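Local coordinates for Non-structural protein 2 (Human rotavirus C, PDB 2GU0) that probably helps replicate and package the viral genome as a homooctamer that binds single-stranded RNA, hydrolyses nucleoside triphosphates, unwinds RNA helices and builds viroplasms with NSP5, at residues A[115-118]-A[124-127]; A[118-123]-A[153-158]; A[214-219]-A[264-269]; A[288-291]-A[295-298]. All blocks are in the same frame, centred on the assembly; numbering follows the deposited sequence.

Contact 1. Residues A[115-118]-A[124-127]; sequences LCRI and ILNA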
ATOM      1  N   LEU A 115      28.635  -8.096   9.195  1.00 26.67           N
ATOM      2  CA  LEU A 115      27.797  -7.976   7.998  1.00 28.46           C
ATOM      3  C   LEU A 115      27.178  -6.587   7.893  1.00 30.52           C
ATOM      4  O   LEU A 115      27.106  -6.014   6.807  1.00 30.90           O
ATOM      5  CB  LEU A 115      26.656  -8.994   8.006  1.00 26.41           C
ATOM      6  CG  LEU A 115      26.933 -10.458   7.685  1.00 25.13           C
ATOM      7  CD1 LEU A 115      25.621 -11.229   7.772  1.00 24.67           C
ATOM      8  CD2 LEU A 115      27.546 -10.580   6.304  1.00 21.56           C
ATOM      9  N   CYS A 116      26.720  -6.053   9.022  1.00 31.51           N
ATOM     10  CA  CYS A 116      26.123  -4.727   9.042  1.00 32.09           C
ATOM     11  C   CYS A 116      27.180  -3.685   8.751  1.00 31.04           C
ATOM     12  O   CYS A 116      26.939  -2.749   7.999  1.00 32.01           O
ATOM     13  CB  CYS A 116      25.474  -4.451  10.401  1.00 34.08           C
ATOM     14  SG  CYS A 116      24.036  -5.522  10.738  1.00 41.23           S
ATOM     15  N   ARG A 117      28.360  -3.843   9.335  1.00 31.44           N
ATOM     16  CA  ARG A 117      29.425  -2.879   9.089  1.00 32.19           C
ATOM     17  C   ARG A 117      29.754  -2.899   7.612  1.00 32.55           C
ATOM     18  O   ARG A 117      29.902  -1.860   6.985  1.00 33.76           O
ATOM     19  CB  ARG A 117      30.701  -3.217   9.878  1.00 32.20           C
ATOM     20  CG  ARG A 117      30.665  -2.915  11.369  1.00 31.17           C
ATOM     21  CD  ARG A 117      32.067  -2.956  11.948  1.00 29.56           C
ATOM     22  NE  ARG A 117      32.927  -1.996  11.271  1.00 31.56           N
ATOM     23  CZ  ARG A 117      34.255  -1.985  11.333  1.00 32.75           C
ATOM     24  NH1 ARG A 117      34.907  -2.889  12.049  1.00 32.00           N
ATOM     25  NH2 ARG A 117      34.934  -1.071  10.658  1.00 33.15           N
ATOM     26  N   ILE A 118      29.844  -4.097   7.052  1.00 32.14           N
ATOM     27  CA  ILE A 118      30.184  -4.233   5.652  1.00 32.64           C
ATOM     28  C   ILE A 118      29.161  -3.687   4.650  1.00 35.41           C
ATOM     29  O   ILE A 118      29.560  -3.076   3.651  1.00 38.55           O
ATOM     30  CB  ILE A 118      30.505  -5.687   5.317  1.00 29.57           C
ATOM     31  CG1 ILE A 118      31.622  -6.191   6.229  1.00 26.58           C
ATOM     32  CG2 ILE A 118      30.966  -5.784   3.894  1.00 25.49           C
ATOM     33  CD1 ILE A 118      31.818  -7.683   6.185  1.00 26.83           C
ATOM     34  N   ILE A 124      34.316   1.774   6.720  1.00 33.16           N
ATOM     35  CA  ILE A 124      35.541   1.442   6.004  1.00 33.94           C
ATOM     36  C   ILE A 124      35.552   0.020   5.488  1.00 34.62           C
ATOM     37  O   ILE A 124      36.205  -0.264   4.482  1.00 34.39           O
ATOM     38  CB  ILE A 124      36.806   1.636   6.887  1.00 34.07           C
ATOM     39  CG1 ILE A 124      36.709   0.775   8.144  1.00 33.96           C
ATOM     40  CG2 ILE A 124      36.975   3.108   7.255  1.00 34.11           C
ATOM     41  CD1 ILE A 124      37.909   0.928   9.080  1.00 34.31           C
ATOM     42  N   LEU A 125      34.842  -0.875   6.175  1.00 35.07           N
ATOM     43  CA  LEU A 125      34.790  -2.277   5.761  1.00 35.08           C
ATOM     44  C   LEU A 125      33.917  -2.452   4.532  1.00 35.53           C
ATOM     45  O   LEU A 125      33.799  -3.551   4.004  1.00 36.63           O
ATOM     46  CB  LEU A 125      34.255  -3.171   6.883  1.00 33.29           C
ATOM     47  CG  LEU A 125      35.053  -3.285   8.181  1.00 33.35           C
ATOM     48  CD1 LEU A 125      34.470  -4.400   9.035  1.00 31.60           C
ATOM     49  CD2 LEU A 125      36.503  -3.570   7.873  1.00 32.69           C
ATOM     50  N   ASN A 126      33.297  -1.371   4.084  1.00 35.72           N
ATOM     51  CA  ASN A 126      32.453  -1.434   2.904  1.00 36.74           C
ATOM     52  C   ASN A 126      33.318  -1.576   1.656  1.00 37.64           C
ATOM     53  O   ASN A 126      33.022  -2.378   0.774  1.00 36.77           O
ATOM     54  CB  ASN A 126      31.601  -0.172   2.793  1.00 37.25           C
ATOM     55  CG  ASN A 126      30.626  -0.226   1.629  1.00 37.46           C
ATOM     56  OD1 ASN A 126      29.843  -1.164   1.521  1.00 39.31           O
ATOM     57  ND2 ASN A 126      30.663   0.780   0.763  1.00 34.83           N
ATOM     58  N   ALA A 127      34.400  -0.805   1.604  1.00 38.69           N
ATOM     59  CA  ALA A 127      35.306  -0.819   0.460  1.00 39.30           C
ATOM     60  C   ALA A 127      36.679  -1.386   0.764  1.00 40.48           C
ATOM     61  O   ALA A 127      37.312  -1.987  -0.092  1.00 41.28           O
ATOM     62  CB  ALA A 127      35.453   0.578  -0.093  1.00 38.45           C
TER
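R117 lays CB, CD and its guanidinium against L125, and the contact is easiest to follow outward along the arginine. CB starts 4.0 Å from L125 CD1. CG meets no atom of 124-127, but CD is again 4.0 Å from L125 CD1. The chain then bends at chi3 (58°), a turn that swings the guanidinium flat beneath the leucine: NE passes 3.6 Å from L125 CD1, and the same methyl sits over the centre of the group, 3.3 Å from CZ. At the tip, NH2 reaches past L125 CG to I124, whose CG1 is 3.6 Å away and whose CD1 lies at the guanidinium edge, in its plane. This is a helix end with the chain turned back on it: helix 108-119 finishes, a short loop reverses, and residues 124-127 lead to helix 129-139. The leucine shields one face of the charged group while its nitrogens bond around the rim, NE in a salt bridge to D123 and NH1 to the carbonyls of P150 and T152. Further along, I118 CG1 packs on L125 CB at 4.1 Å, its CG2 on L125 O. Beside them the CA-H of N126 points at I118 O, 3.4 Å from CA to oxygen.

Contact 2. Residues A[118-123]-A[153-158]; sequences IKDVND and ESNDIV
N155 donates from its amide to D123 and lies near D120 without bonding to it; the two aspartates stand at the ends of a type I beta turn just after helix 108-119. D120 also forms an Asx turn, so both carboxylates stand on a braced backbone, with D123 N bonded to D120 O at 3.0 Å. The two acids are turned differently against the amide. The D123 carboxylate is nearly coplanar with it, 26° between the planes, and N155 ND2 donates to D123 OD2. The modelled separation of these two atoms, 2.3 Å, is too short to take literally at this resolution; the pairing is sensible, its length doubtful. D120 instead meets the amide steeply, at 70°, bringing its OD2 to 3.3 Å from N155 OD1, two acceptors side by side with no bond between them. That OD2 has a long, weak ion pair with K25 of a second subunit, whose Y49 packs on D120 and N155. D123, already paired with R117, also takes the backbone N of L125 on OD1. The contact thus joins the end of a helix in the N-terminal family region to the chain entering strand 157-160, an outermost strand of the C-terminal sheet within this chain. Within the turn, N122 N approaches D120 OD1 from above the carboxylate plane, 2.9 Å away.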
ATOM      1  N   ILE A 118      29.844  -4.097   7.052  1.00 32.14           N
ATOM      2  CA  ILE A 118      30.184  -4.233   5.652  1.00 32.64           C
ATOM      3  C   ILE A 118      29.161  -3.687   4.650  1.00 35.41           C
ATOM      4  O   ILE A 118      29.560  -3.076   3.651  1.00 38.55           O
ATOM      5  CB  ILE A 118      30.505  -5.687   5.317  1.00 29.57           C
ATOM      6  CG1 ILE A 118      31.622  -6.191   6.229  1.00 26.58           C
ATOM      7  CG2 ILE A 118      30.966  -5.784   3.894  1.00 25.49           C
ATOM      8  CD1 ILE A 118      31.818  -7.683   6.185  1.00 26.83           C
ATOM      9  N   LYS A 119      27.863  -3.878   4.880  1.00 34.50           N
ATOM     10  CA  LYS A 119      26.903  -3.351   3.917  1.00 35.29           C
ATOM     11  C   LYS A 119      26.684  -1.858   4.121  1.00 36.79           C
ATOM     12  O   LYS A 119      25.927  -1.224   3.381  1.00 37.18           O
ATOM     13  CB  LYS A 119      25.568  -4.090   3.979  1.00 32.52           C
ATOM     14  CG  LYS A 119      24.798  -3.874   5.247  1.00 38.42           C
ATOM     15  CD  LYS A 119      23.356  -4.334   5.115  1.00 40.10           C
ATOM     16  CE  LYS A 119      22.588  -3.468   4.127  1.00 41.82           C
ATOM     17  NZ  LYS A 119      21.121  -3.717   4.210  1.00 45.42           N
ATOM     18  N   ASP A 120      27.358  -1.294   5.119  1.00 38.42           N
ATOM     19  CA  ASP A 120      27.250   0.140   5.403  1.00 40.15           C
ATOM     20  C   ASP A 120      28.239   0.888   4.505  1.00 40.62           C
ATOM     21  O   ASP A 120      29.458   0.751   4.647  1.00 39.71           O
ATOM     22  CB  ASP A 120      27.582   0.422   6.865  1.00 40.10           C
ATOM     23  CG  ASP A 120      27.215   1.824   7.272  1.00 41.70           C
ATOM     24  OD1 ASP A 120      27.204   2.705   6.389  1.00 40.57           O
ATOM     25  OD2 ASP A 120      26.946   2.047   8.476  1.00 44.88           O
ATOM     26  N   VAL A 121      27.707   1.683   3.584  1.00 40.72           N
ATOM     27  CA  VAL A 121      28.540   2.419   2.635  1.00 40.82           C
ATOM     28  C   VAL A 121      29.482   3.434   3.283  1.00 40.67           C
ATOM     29  O   VAL A 121      30.503   3.806   2.705  1.00 41.31           O
ATOM     30  CB  VAL A 121      27.656   3.137   1.576  1.00 39.40           C
ATOM     31  CG1 VAL A 121      26.559   2.208   1.122  1.00 37.52           C
ATOM     32  CG2 VAL A 121      27.063   4.403   2.141  1.00 37.12           C
ATOM     33  N   ASN A 122      29.135   3.867   4.486  1.00 39.90           N
ATOM     34  CA  ASN A 122      29.927   4.840   5.210  1.00 38.63           C
ATOM     35  C   ASN A 122      31.020   4.179   6.026  1.00 37.49           C
ATOM     36  O   ASN A 122      31.931   4.854   6.508  1.00 39.32           O
ATOM     37  CB  ASN A 122      29.042   5.639   6.151  1.00 41.73           C
ATOM     38  CG  ASN A 122      27.846   6.234   5.459  1.00 43.93           C
ATOM     39  OD1 ASN A 122      27.971   6.848   4.396  1.00 46.63           O
ATOM     40  ND2 ASN A 122      26.669   6.065   6.063  1.00 44.57           N
ATOM     41  N   ASP A 123      30.935   2.866   6.190  1.00 34.14           N
ATOM     42  CA  ASP A 123      31.935   2.156   6.972  1.00 32.64           C
ATOM     43  C   ASP A 123      33.135   1.769   6.116  1.00 32.04           C
ATOM     44  O   ASP A 123      32.997   1.477   4.936  1.00 32.47           O
ATOM     45  CB  ASP A 123      31.307   0.918   7.619  1.00 30.18           C
ATOM     46  CG  ASP A 123      32.255   0.210   8.556  1.00 29.47           C
ATOM     47  OD1 ASP A 123      33.348  -0.201   8.124  1.00 33.11           O
ATOM     48  OD2 ASP A 123      31.911   0.059   9.733  1.00 27.76           O
ATOM     49  N   GLU A 153      33.530  -5.734  15.914  1.00 28.28           N
ATOM     50  CA  GLU A 153      32.332  -6.280  15.317  1.00 28.85           C
ATOM     51  C   GLU A 153      31.234  -5.240  15.104  1.00 27.99           C
ATOM     52  O   GLU A 153      30.365  -5.446  14.274  1.00 30.23           O
ATOM     53  CB  GLU A 153      31.774  -7.415  16.184  1.00 29.33           C
ATOM     54  CG  GLU A 153      31.347  -6.994  17.579  1.00 30.46           C
ATOM     55  CD  GLU A 153      30.646  -8.108  18.350  1.00 30.79           C
ATOM     56  OE1 GLU A 153      29.483  -8.435  18.020  1.00 28.69           O
ATOM     57  OE2 GLU A 153      31.263  -8.654  19.291  1.00 29.03           O
ATOM     58  N   SER A 154      31.271  -4.119  15.815  1.00 25.93           N
ATOM     59  CA  SER A 154      30.197  -3.144  15.673  1.00 25.42           C
ATOM     60  C   SER A 154      30.520  -1.665  15.396  1.00 27.04           C
ATOM     61  O   SER A 154      31.489  -1.111  15.911  1.00 27.66           O
ATOM     62  CB  SER A 154      29.285  -3.250  16.908  1.00 22.67           C
ATOM     63  OG  SER A 154      28.425  -2.135  17.050  1.00 19.97           O
ATOM     64  N   ASN A 155      29.644  -1.062  14.588  1.00 28.15           N
ATOM     65  CA  ASN A 155      29.647   0.342  14.146  1.00 30.12           C
ATOM     66  C   ASN A 155      29.153   1.304  15.198  1.00 31.36           C
ATOM     67  O   ASN A 155      29.692   2.394  15.370  1.00 32.97           O
ATOM     68  CB  ASN A 155      28.674   0.539  12.982  1.00 30.65           C
ATOM     69  CG  ASN A 155      29.283   0.239  11.669  1.00 33.90           C
ATOM     70  OD1 ASN A 155      28.606   0.234  10.656  1.00 34.96           O
ATOM     71  ND2 ASN A 155      30.585  -0.006  11.664  1.00 38.45           N
ATOM     72  N   ASP A 156      28.068   0.905  15.841  1.00 30.10           N
ATOM     73  CA  ASP A 156      27.404   1.723  16.825  1.00 30.32           C
ATOM     74  C   ASP A 156      28.351   2.379  17.825  1.00 31.54           C
ATOM     75  O   ASP A 156      28.527   1.898  18.949  1.00 33.08           O
ATOM     76  CB  ASP A 156      26.350   0.868  17.520  1.00 30.90           C
ATOM     77  CG  ASP A 156      25.155   1.661  17.929  1.00 29.80           C
ATOM     78  OD1 ASP A 156      24.991   2.766  17.402  1.00 32.53           O
ATOM     79  OD2 ASP A 156      24.373   1.186  18.763  1.00 33.71           O
ATOM     80  N   ILE A 157      28.944   3.500  17.421  1.00 31.01           N
ATOM     81  CA  ILE A 157      29.885   4.205  18.286  1.00 29.03           C
ATOM     82  C   ILE A 157      29.220   5.100  19.314  1.00 30.60           C
ATOM     83  O   ILE A 157      28.621   6.122  18.978  1.00 33.34           O
ATOM     84  CB  ILE A 157      30.865   5.039  17.469  1.00 25.08           C
ATOM     85  CG1 ILE A 157      31.754   4.107  16.660  1.00 23.33           C
ATOM     86  CG2 ILE A 157      31.694   5.916  18.396  1.00 22.79           C
ATOM     87  CD1 ILE A 157      32.801   4.819  15.849  1.00 26.98           C
ATOM     88  N   VAL A 158      29.363   4.725  20.578  1.00 31.35           N
ATOM     89  CA  VAL A 158      28.764   5.466  21.678  1.00 32.10           C
ATOM     90  C   VAL A 158      29.736   6.402  22.400  1.00 32.05           C
ATOM     91  O   VAL A 158      29.323   7.249  23.196  1.00 33.40           O
ATOM     92  CB  VAL A 158      28.123   4.474  22.666  1.00 32.70           C
ATOM     93  CG1 VAL A 158      27.539   5.204  23.857  1.00 34.55           C
ATOM     94  CG2 VAL A 158      27.036   3.701  21.946  1.00 30.21           C
TER

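Contact 3. Residues A[214-219]-A[264-269]; sequences AAISHG and PGWKTC
I216 and W266 bring the two backbones together, their CA atoms 6.7 Å apart, where the end of strand 213-216 passes the first turn of helix 264-275. The helix is already regular here, with T268 N bonded to P264 O and C269 N to G265 O, while the chain continues from the strand into a loop carrying H218 and G219. The W266 side chain bridges the gap: with CG anti to its backbone N (chi1 -177°) the indole reaches out from the helix, and I216 sits on one of its faces. I216 CB lies 3.7 Å from the centroid of the five-membered ring and 13° off its normal, a CH-pi contact. CG2 spreads onto the ring junction, 3.5 Å from W266 CD2, and CD1 reaches toward the far rim at CH2. At the indole edge NE1 donates to S217 O, 3.2 Å, with the acceptor near the ring plane and a somewhat bent N-H...O angle of 142°. Face and edge together fix how the ring is turned. S217 carries an ST turn as well, its OG accepting from G219 N at 3.0 Å, just where H218 and G219 enter the predicted ATP site of this HIT-like domain. The hydroxyl of Y254 bonds to S217 O too. Helix 231-243 closes over the pair, A235 and L238 on the indole and L231 and H234 on I216, while strand 222-227 flanks strand 213-216.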
ATOM      1  N   ALA A 214      30.704  -3.340  34.278  1.00 31.24           N
ATOM      2  CA  ALA A 214      32.070  -3.611  34.694  1.00 31.26           C
ATOM      3  C   ALA A 214      32.821  -4.013  33.433  1.00 30.70           C
ATOM      4  O   ALA A 214      32.391  -4.899  32.702  1.00 30.34           O
ATOM      5  CB  ALA A 214      32.103  -4.743  35.710  1.00 30.65           C
ATOM      6  N   ALA A 215      33.931  -3.341  33.172  1.00 30.70           N
ATOM      7  CA  ALA A 215      34.728  -3.632  31.998  1.00 30.35           C
ATOM      8  C   ALA A 215      35.640  -4.799  32.315  1.00 32.06           C
ATOM      9  O   ALA A 215      36.500  -4.701  33.196  1.00 30.75           O
ATOM     10  CB  ALA A 215      35.540  -2.422  31.624  1.00 29.15           C
ATOM     11  N   ILE A 216      35.444  -5.906  31.600  1.00 34.38           N
ATOM     12  CA  ILE A 216      36.251  -7.104  31.807  1.00 36.57           C
ATOM     13  C   ILE A 216      37.073  -7.461  30.571  1.00 40.22           C
ATOM     14  O   ILE A 216      36.961  -6.818  29.525  1.00 41.61           O
ATOM     15  CB  ILE A 216      35.366  -8.319  32.159  1.00 34.65           C
ATOM     16  CG1 ILE A 216      34.430  -8.635  31.000  1.00 34.31           C
ATOM     17  CG2 ILE A 216      34.559  -8.038  33.412  1.00 35.92           C
ATOM     18  CD1 ILE A 216      33.501  -9.803  31.266  1.00 36.03           C
ATOM     19  N   SER A 217      37.913  -8.481  30.704  1.00 42.88           N
ATOM     20  CA  SER A 217      38.721  -8.954  29.592  1.00 46.11           C
ATOM     21  C   SER A 217      38.813 -10.461  29.630  1.00 48.74           C
ATOM     22  O   SER A 217      39.056 -11.044  30.685  1.00 49.03           O
ATOM     23  CB  SER A 217      40.131  -8.390  29.640  1.00 47.21           C
ATOM     24  OG  SER A 217      40.939  -9.037  28.669  1.00 45.63           O
ATOM     25  N   HIS A 218      38.611 -11.086  28.474  1.00 51.69           N
ATOM     26  CA  HIS A 218      38.687 -12.531  28.365  1.00 52.86           C
ATOM     27  C   HIS A 218      40.132 -12.916  28.043  1.00 52.43           C
ATOM     28  O   HIS A 218      40.396 -14.015  27.567  1.00 53.16           O
ATOM     29  CB  HIS A 218      37.761 -13.037  27.258  1.00 56.65           C
ATOM     30  CG  HIS A 218      36.316 -12.691  27.461  1.00 61.90           C
ATOM     31  ND1 HIS A 218      35.625 -13.013  28.610  1.00 63.95           N
ATOM     32  CD2 HIS A 218      35.419 -12.088  26.639  1.00 63.98           C
ATOM     33  CE1 HIS A 218      34.366 -12.625  28.487  1.00 64.71           C
ATOM     34  NE2 HIS A 218      34.215 -12.061  27.302  1.00 64.72           N
ATOM     35  N   GLY A 219      41.066 -12.005  28.297  1.00 51.80           N
ATOM     36  CA  GLY A 219      42.461 -12.296  28.029  1.00 51.04           C
ATOM     37  C   GLY A 219      43.106 -11.494  26.912  1.00 51.49           C
ATOM     38  O   GLY A 219      44.300 -11.202  26.972  1.00 51.32           O
ATOM     39  N   PRO A 264      38.266  -3.899  39.120  1.00 47.99           N
ATOM     40  CA  PRO A 264      39.145  -4.424  40.177  1.00 47.18           C
ATOM     41  C   PRO A 264      38.819  -5.835  40.646  1.00 46.10           C
ATOM     42  O   PRO A 264      39.700  -6.693  40.719  1.00 43.39           O
ATOM     43  CB  PRO A 264      38.994  -3.392  41.294  1.00 47.45           C
ATOM     44  CG  PRO A 264      38.773  -2.131  40.536  1.00 48.36           C
ATOM     45  CD  PRO A 264      37.753  -2.572  39.500  1.00 47.90           C
ATOM     46  N   GLY A 265      37.552  -6.063  40.970  1.00 46.59           N
ATOM     47  CA  GLY A 265      37.134  -7.377  41.422  1.00 47.99           C
ATOM     48  C   GLY A 265      37.577  -8.429  40.429  1.00 48.93           C
ATOM     49  O   GLY A 265      38.176  -9.441  40.801  1.00 50.22           O
ATOM     50  N   TRP A 266      37.286  -8.174  39.158  1.00 48.42           N
ATOM     51  CA  TRP A 266      37.645  -9.075  38.076  1.00 46.63           C
ATOM     52  C   TRP A 266      39.159  -9.218  38.032  1.00 46.76           C
ATOM     53  O   TRP A 266      39.685 -10.320  38.039  1.00 46.32           O
ATOM     54  CB  TRP A 266      37.122  -8.503  36.752  1.00 45.11           C
ATOM     55  CG  TRP A 266      37.365  -9.367  35.530  1.00 42.49           C
ATOM     56  CD1 TRP A 266      38.423  -9.295  34.666  1.00 38.71           C
ATOM     57  CD2 TRP A 266      36.528 -10.425  35.049  1.00 39.28           C
ATOM     58  NE1 TRP A 266      38.292 -10.237  33.682  1.00 37.39           N
ATOM     59  CE2 TRP A 266      37.139 -10.945  33.891  1.00 37.74           C
ATOM     60  CE3 TRP A 266      35.320 -10.981  35.487  1.00 39.30           C
ATOM     61  CZ2 TRP A 266      36.585 -11.998  33.162  1.00 39.38           C
ATOM     62  CZ3 TRP A 266      34.768 -12.028  34.765  1.00 39.80           C
ATOM     63  CH2 TRP A 266      35.401 -12.526  33.613  1.00 40.66           C
ATOM     64  N   LYS A 267      39.846  -8.085  37.995  1.00 48.34           N
ATOM     65  CA  LYS A 267      41.299  -8.046  37.946  1.00 51.27           C
ATOM     66  C   LYS A 267      41.966  -9.091  38.829  1.00 53.89           C
ATOM     67  O   LYS A 267      42.775  -9.884  38.348  1.00 53.36           O
ATOM     68  CB  LYS A 267      41.776  -6.656  38.359  1.00 52.47           C
ATOM     69  CG  LYS A 267      43.274  -6.516  38.591  1.00 53.93           C
ATOM     70  CD  LYS A 267      44.066  -6.682  37.309  1.00 56.85           C
ATOM     71  CE  LYS A 267      45.464  -6.078  37.444  1.00 58.48           C
ATOM     72  NZ  LYS A 267      45.449  -4.592  37.622  1.00 59.41           N
ATOM     73  N   THR A 268      41.622  -9.086  40.118  1.00 56.15           N
ATOM     74  CA  THR A 268      42.205 -10.017  41.087  1.00 58.72           C
ATOM     75  C   THR A 268      41.591 -11.415  41.063  1.00 59.55           C
ATOM     76  O   THR A 268      42.310 -12.410  41.183  1.00 60.80           O
ATOM     77  CB  THR A 268      42.094  -9.484  42.543  1.00 59.19           C
ATOM     78  OG1 THR A 268      40.715  -9.298  42.882  1.00 60.50           O
ATOM     79  CG2 THR A 268      42.839  -8.168  42.698  1.00 58.97           C
ATOM     80  N   CYS A 269      40.270 -11.493  40.935  1.00 59.30           N
ATOM     81  CA  CYS A 269      39.603 -12.788  40.898  1.00 58.97           C
ATOM     82  C   CYS A 269      40.228 -13.645  39.810  1.00 60.33           C
ATOM     83  O   CYS A 269      40.494 -14.826  40.015  1.00 60.72           O
ATOM     84  CB  CYS A 269      38.113 -12.619  40.616  1.00 57.90           C
ATOM     85  SG  CYS A 269      37.263 -14.165  40.226  1.00 53.37           S
TER

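Contact 4. Residues A[288-291]-A[295-298]; sequences SIKP and VRTA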
ATOM      1  N   SER A 288      33.980  -7.873  46.378  1.00 61.25           N
ATOM      2  CA  SER A 288      34.547  -7.414  47.634  1.00 63.09           C
ATOM      3  C   SER A 288      35.686  -6.407  47.487  1.00 63.62           C
ATOM      4  O   SER A 288      36.170  -5.881  48.488  1.00 64.50           O
ATOM      5  CB  SER A 288      35.012  -8.609  48.464  1.00 63.04           C
ATOM      6  OG  SER A 288      36.001  -9.343  47.773  1.00 65.67           O
ATOM      7  N   ILE A 289      36.118  -6.132  46.257  1.00 63.22           N
ATOM      8  CA  ILE A 289      37.189  -5.156  46.048  1.00 62.36           C
ATOM      9  C   ILE A 289      36.665  -3.820  45.521  1.00 63.47           C
ATOM     10  O   ILE A 289      35.853  -3.787  44.598  1.00 64.59           O
ATOM     11  CB  ILE A 289      38.257  -5.685  45.090  1.00 60.36           C
ATOM     12  CG1 ILE A 289      39.027  -6.815  45.767  1.00 59.58           C
ATOM     13  CG2 ILE A 289      39.203  -4.561  44.693  1.00 59.65           C
ATOM     14  CD1 ILE A 289      40.246  -7.269  45.003  1.00 60.34           C
ATOM     15  N   LYS A 290      37.141  -2.724  46.112  1.00 64.00           N
ATOM     16  CA  LYS A 290      36.724  -1.369  45.739  1.00 64.33           C
ATOM     17  C   LYS A 290      37.618  -0.760  44.661  1.00 63.24           C
ATOM     18  O   LYS A 290      38.781  -1.140  44.518  1.00 63.27           O
ATOM     19  CB  LYS A 290      36.763  -0.456  46.969  1.00 66.02           C
ATOM     20  CG  LYS A 290      36.281  -1.120  48.250  1.00 69.53           C
ATOM     21  CD  LYS A 290      36.653  -0.316  49.489  1.00 71.04           C
ATOM     22  CE  LYS A 290      36.384  -1.120  50.764  1.00 72.55           C
ATOM     23  NZ  LYS A 290      36.865  -0.418  51.998  1.00 73.47           N
ATOM     24  N   PRO A 291      37.084   0.193  43.879  1.00 62.16           N
ATOM     25  CA  PRO A 291      37.887   0.826  42.830  1.00 61.31           C
ATOM     26  C   PRO A 291      38.860   1.757  43.521  1.00 60.70           C
ATOM     27  O   PRO A 291      38.739   1.995  44.717  1.00 60.54           O
ATOM     28  CB  PRO A 291      36.854   1.605  42.019  1.00 61.00           C
ATOM     29  CG  PRO A 291      35.566   0.896  42.305  1.00 61.60           C
ATOM     30  CD  PRO A 291      35.677   0.608  43.771  1.00 61.77           C
ATOM     31  N   VAL A 295      40.040   7.173  41.083  1.00 55.00           N
ATOM     32  CA  VAL A 295      38.961   6.991  40.130  1.00 54.31           C
ATOM     33  C   VAL A 295      37.631   7.530  40.667  1.00 53.59           C
ATOM     34  O   VAL A 295      36.889   8.192  39.937  1.00 52.38           O
ATOM     35  CB  VAL A 295      38.832   5.505  39.747  1.00 53.63           C
ATOM     36  CG1 VAL A 295      37.567   5.268  38.941  1.00 51.40           C
ATOM     37  CG2 VAL A 295      40.048   5.100  38.938  1.00 53.05           C
ATOM     38  N   ARG A 296      37.328   7.252  41.934  1.00 52.50           N
ATOM     39  CA  ARG A 296      36.090   7.754  42.524  1.00 52.53           C
ATOM     40  C   ARG A 296      36.097   9.276  42.446  1.00 52.21           C
ATOM     41  O   ARG A 296      35.142   9.892  41.965  1.00 51.16           O
ATOM     42  CB  ARG A 296      35.972   7.340  43.985  1.00 53.72           C
ATOM     43  CG  ARG A 296      35.709   5.879  44.228  1.00 55.99           C
ATOM     44  CD  ARG A 296      35.861   5.607  45.704  1.00 60.19           C
ATOM     45  NE  ARG A 296      35.603   4.216  46.054  1.00 66.51           N
ATOM     46  CZ  ARG A 296      35.866   3.691  47.248  1.00 68.86           C
ATOM     47  NH1 ARG A 296      36.400   4.449  48.200  1.00 69.91           N
ATOM     48  NH2 ARG A 296      35.586   2.414  47.495  1.00 69.49           N
ATOM     49  N   THR A 297      37.185   9.872  42.929  1.00 51.84           N
ATOM     50  CA  THR A 297      37.353  11.326  42.923  1.00 50.95           C
ATOM     51  C   THR A 297      37.190  11.845  41.503  1.00 50.25           C
ATOM     52  O   THR A 297      36.561  12.878  41.272  1.00 49.30           O
ATOM     53  CB  THR A 297      38.766  11.740  43.452  1.00 51.23           C
ATOM     54  OG1 THR A 297      38.831  11.537  44.870  1.00 49.77           O
ATOM     55  CG2 THR A 297      39.067  13.205  43.135  1.00 49.27           C
ATOM     56  N   ALA A 298      37.767  11.114  40.557  1.00 49.93           N
ATOM     57  CA  ALA A 298      37.695  11.496  39.162  1.00 49.86           C
ATOM     58  C   ALA A 298      36.258  11.410  38.645  1.00 49.92           C
ATOM     59  O   ALA A 298      35.846  12.243  37.837  1.00 51.12           O
ATOM     60  CB  ALA A 298      38.618  10.616  38.330  1.00 48.26           C
TER
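K290 is where the 288-291 segment first meets R296, after I289 has turned toward helix 264-275. The lysine touches with its stem and not its ammonium: CD is 3.5 Å from R296 NH2, and CB is modelled closer still to that nitrogen, at a doubtful 3.1 Å. The stem lies obliquely to the guanidinium. Beyond CG the lysine runs extended, carrying NZ off and leaving it 5.5 Å from R296 NH2. P291 follows and crosses the arginine at about a right angle. Its ring carbon CD comes to 4.1 Å from R296 NH2, while its carbonyl O stands 3.9 Å above the guanidinium plane, offset toward the rim. The reach comes from the R296 chain, which is stretched from CG to NE (chi2 170°, chi3 179°) and spans from helix 293-307 back to the loop that leads into it. The loop between helices 285-288 and 293-307 thus lies against the first turn of the latter, at the protein surface and away from the predicted sites. R207 of helix 196-209 also touches P291 and R296, and R296 packs on R296 of a third subunit. No hydrogen bond links the two segments: the guanidinium rests against lysine carbons, with the P291 carbonyl O over one face, so the contact is made by van der Waals touching while the two charged tips of K290 and R296 stay apart.

Overall arrangement
Following the chain from the N terminus, contact 1 closes first, folding the short loop after helix 108-119 back onto that helix. Contact 2 starts from the same helix end, shares I118, and crosses it: its larger loop takes in 124-127 and helix 129-139 before arriving at strand 157-160, outermost in its sheet within this chain. The two touch, and both also meet a second subunit. Contact 3 comes later, in series, closing a loop that holds strand 222-227 and helix 231-243; it reaches the same sheet at the strand on its other side, 213-216. Contact 4 closes last, a short loop before helix 293-307, and abuts contact 3 where I289 packs on P264 and T268.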